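Local coordinates for acyl-CoA dehydrogenase (Mycobacterium thermoresistibile, PDB 3NF4), which probably catalyses the FAD-dependent alpha,beta-dehydrogenation of acyl-CoA thioesters, with flavin-adenine dinucleotide as its bound cofactor, at residues A[63-68]-A[100-105]. Sequence-based numbering, arbitrary orientation.
Sequences SLPQPE and VHSLSS
The side-chain amide of Q66 reaches from its loop to the end of helix 92-104 and meets two serines, S102 and S105. The atom modelled as NE2 of Q66 lies 3.7 Å from S102 OG and 4.0 Å from S105 OG. The nitrogen and oxygen of this amide are probably exchanged in the model, so the polar detail is uncertain. No hydrogen bond joins the two segments. The side chain of Q66 bends at its second torsion (chi2 87°), which folds the amide back beside the ring of P65. The ring lies over one face of the amide, with P65 CG 3.8 Å from Q66 CD. S105 OG lies off the opposite face, and S102 OG sits beyond the amide end. P65 also approaches the helix itself, with its CG 4.1 Å from S102 OG. The two serine hydroxyls have partners nearby. S102 OG hydrogen-bonds to the hydroxyl of Y80. S105 OG gives a weak hydrogen bond to S102 O, at 3.5 Å, back into the last turn of the helix. The contact is small, a loop laid against a helix end. It is packing within the alpha-helical N-terminal domain of the acyl-CoA dehydrogenase fold. The side chain of S102 lies about 12 Å from the bound FAD. L64 and P65 pack on helix 77-88, while Q66 and S105 both touch L125, just after helix 114-124. H101 ND1 hydrogen-bonds to G131 N, and S104 O takes one from T177 OG1, linking the helix end to strands 131-134 and 175-181 of the middle, beta domain.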
ATOM      1  N   SER A  63     -13.447  33.900  13.155  1.00 70.85           N
ATOM      2  CA  SER A  63     -12.658  34.935  12.479  1.00 71.81           C
ATOM      3  C   SER A  63     -11.219  35.019  12.977  1.00 71.41           C
ATOM      4  O   SER A  63     -10.562  36.055  12.837  1.00 73.11           O
ATOM      5  CB  SER A  63     -13.348  36.306  12.581  1.00 73.74           C
ATOM      6  OG  SER A  63     -14.058  36.424  13.799  1.00 74.51           O
ATOM      7  N   LEU A  64     -10.731  33.912  13.524  1.00 69.29           N
ATOM      8  CA  LEU A  64      -9.415  33.861  14.123  1.00 68.30           C
ATOM      9  C   LEU A  64      -8.267  34.396  13.266  1.00 68.38           C
ATOM     10  O   LEU A  64      -7.491  35.219  13.752  1.00 68.80           O
ATOM     11  CB  LEU A  64      -9.116  32.455  14.634  1.00 66.78           C
ATOM     12  CG  LEU A  64      -9.895  32.067  15.891  1.00 66.95           C
ATOM     13  CD1 LEU A  64      -9.565  30.656  16.298  1.00 65.13           C
ATOM     14  CD2 LEU A  64      -9.640  33.064  17.077  1.00 68.92           C
ATOM     15  N   PRO A  65      -8.147  33.941  11.999  1.00 67.80           N
ATOM     16  CA  PRO A  65      -6.900  34.265  11.277  1.00 67.78           C
ATOM     17  C   PRO A  65      -6.795  35.673  10.697  1.00 69.23           C
ATOM     18  O   PRO A  65      -5.694  36.104  10.356  1.00 69.77           O
ATOM     19  CB  PRO A  65      -6.864  33.224  10.140  1.00 66.26           C
ATOM     20  CG  PRO A  65      -8.286  32.878   9.893  1.00 65.53           C
ATOM     21  CD  PRO A  65      -9.029  33.055  11.201  1.00 66.78           C
ATOM     22  N   GLN A  66      -7.918  36.374  10.571  1.00 70.35           N
ATOM     23  CA  GLN A  66      -7.939  37.693   9.898  1.00 72.51           C
ATOM     24  C   GLN A  66      -7.433  38.872  10.766  1.00 73.93           C
ATOM     25  O   GLN A  66      -7.442  38.796  12.000  1.00 73.10           O
ATOM     26  CB  GLN A  66      -9.328  37.999   9.310  1.00 73.03           C
ATOM     27  CG  GLN A  66      -9.765  37.064   8.189  1.00 72.81           C
ATOM     28  CD  GLN A  66     -10.456  35.812   8.704  1.00 73.08           C
ATOM     29  OE1 GLN A  66     -10.912  35.772   9.854  1.00 72.67           O
ATOM     30  NE2 GLN A  66     -10.537  34.776   7.852  1.00 72.16           N
ATOM     31  N   PRO A  67      -6.981  39.959  10.117  1.00 76.05           N
ATOM     32  CA  PRO A  67      -6.389  41.078  10.852  1.00 78.67           C
ATOM     33  C   PRO A  67      -7.362  41.790  11.797  1.00 80.73           C
ATOM     34  O   PRO A  67      -8.554  41.948  11.493  1.00 80.73           O
ATOM     35  CB  PRO A  67      -5.920  42.023   9.735  1.00 80.11           C
ATOM     36  CG  PRO A  67      -5.833  41.163   8.506  1.00 77.79           C
ATOM     37  CD  PRO A  67      -6.951  40.199   8.661  1.00 76.33           C
ATOM     38  N   GLU A  68      -6.838  42.188  12.947  1.00 82.67           N
ATOM     39  CA  GLU A  68      -7.625  42.865  13.962  1.00 85.63           C
ATOM     40  C   GLU A  68      -8.203  44.203  13.503  1.00 87.23           C
ATOM     41  O   GLU A  68      -9.270  44.573  13.959  1.00 88.15           O
ATOM     42  CB  GLU A  68      -6.809  43.066  15.237  1.00 86.71           C
ATOM     43  CG  GLU A  68      -6.377  41.775  15.915  1.00 88.69           C
ATOM     44  CD  GLU A  68      -5.551  42.031  17.164  1.00 93.21           C
ATOM     45  OE1 GLU A  68      -6.048  42.755  18.064  1.00 96.30           O
ATOM     46  OE2 GLU A  68      -4.408  41.510  17.248  1.00 94.54           O
ATOM     47  N   VAL A 100     -14.984  26.964   5.241  1.00 53.10           N
ATOM     48  CA  VAL A 100     -15.596  27.658   4.116  1.00 54.51           C
ATOM     49  C   VAL A 100     -15.814  29.158   4.407  1.00 57.19           C
ATOM     50  O   VAL A 100     -15.577  30.012   3.534  1.00 58.27           O
ATOM     51  CB  VAL A 100     -16.902  26.936   3.659  1.00 54.55           C
ATOM     52  CG1 VAL A 100     -17.780  27.836   2.762  1.00 53.86           C
ATOM     53  CG2 VAL A 100     -16.543  25.605   2.953  1.00 51.56           C
ATOM     54  N   HIS A 101     -16.206  29.484   5.637  1.00 58.32           N
ATOM     55  CA  HIS A 101     -16.438  30.881   6.004  1.00 61.29           C
ATOM     56  C   HIS A 101     -15.188  31.767   5.822  1.00 62.61           C
ATOM     57  O   HIS A 101     -15.294  32.907   5.332  1.00 63.97           O
ATOM     58  CB  HIS A 101     -16.967  30.974   7.423  1.00 61.60           C
ATOM     59  CG  HIS A 101     -17.195  32.371   7.889  1.00 65.13           C
ATOM     60  ND1 HIS A 101     -18.296  33.111   7.511  1.00 66.85           N
ATOM     61  CD2 HIS A 101     -16.473  33.165   8.719  1.00 67.62           C
ATOM     62  CE1 HIS A 101     -18.242  34.303   8.084  1.00 69.03           C
ATOM     63  NE2 HIS A 101     -17.146  34.361   8.821  1.00 69.91           N
ATOM     64  N   SER A 102     -14.024  31.234   6.208  1.00 62.51           N
ATOM     65  CA  SER A 102     -12.725  31.865   5.979  1.00 63.58           C
ATOM     66  C   SER A 102     -12.426  32.094   4.507  1.00 63.72           C
ATOM     67  O   SER A 102     -12.034  33.189   4.120  1.00 65.14           O
ATOM     68  CB  SER A 102     -11.607  31.001   6.570  1.00 63.22           C
ATOM     69  OG  SER A 102     -11.494  31.214   7.968  1.00 66.78           O
ATOM     70  N   LEU A 103     -12.575  31.060   3.683  1.00 62.39           N
ATOM     71  CA  LEU A 103     -12.452  31.237   2.242  1.00 62.88           C
ATOM     72  C   LEU A 103     -13.438  32.260   1.663  1.00 63.44           C
ATOM     73  O   LEU A 103     -13.097  32.970   0.722  1.00 64.08           O
ATOM     74  CB  LEU A 103     -12.651  29.912   1.509  1.00 62.08           C
ATOM     75  CG  LEU A 103     -11.468  29.009   1.175  1.00 63.90           C
ATOM     76  CD1 LEU A 103     -10.523  28.850   2.365  1.00 65.73           C
ATOM     77  CD2 LEU A 103     -12.009  27.648   0.713  1.00 64.77           C
ATOM     78  N   SER A 104     -14.652  32.312   2.195  1.00 63.18           N
ATOM     79  CA  SER A 104     -15.676  33.214   1.650  1.00 65.31           C
ATOM     80  C   SER A 104     -15.321  34.699   1.821  1.00 67.01           C
ATOM     81  O   SER A 104     -15.662  35.525   0.977  1.00 68.12           O
ATOM     82  CB  SER A 104     -17.081  32.891   2.191  1.00 64.96           C
ATOM     83  OG  SER A 104     -17.343  33.562   3.416  1.00 65.98           O
ATOM     84  N   SER A 105     -14.584  35.037   2.874  1.00 67.84           N
ATOM     85  CA  SER A 105     -14.149  36.432   3.026  1.00 69.63           C
ATOM     86  C   SER A 105     -12.834  36.782   2.297  1.00 70.43           C
ATOM     87  O   SER A 105     -12.427  37.942   2.274  1.00 71.91           O
ATOM     88  CB  SER A 105     -14.105  36.837   4.509  1.00 69.62           C
ATOM     89  OG  SER A 105     -12.924  36.399   5.146  1.00 67.44           O
TER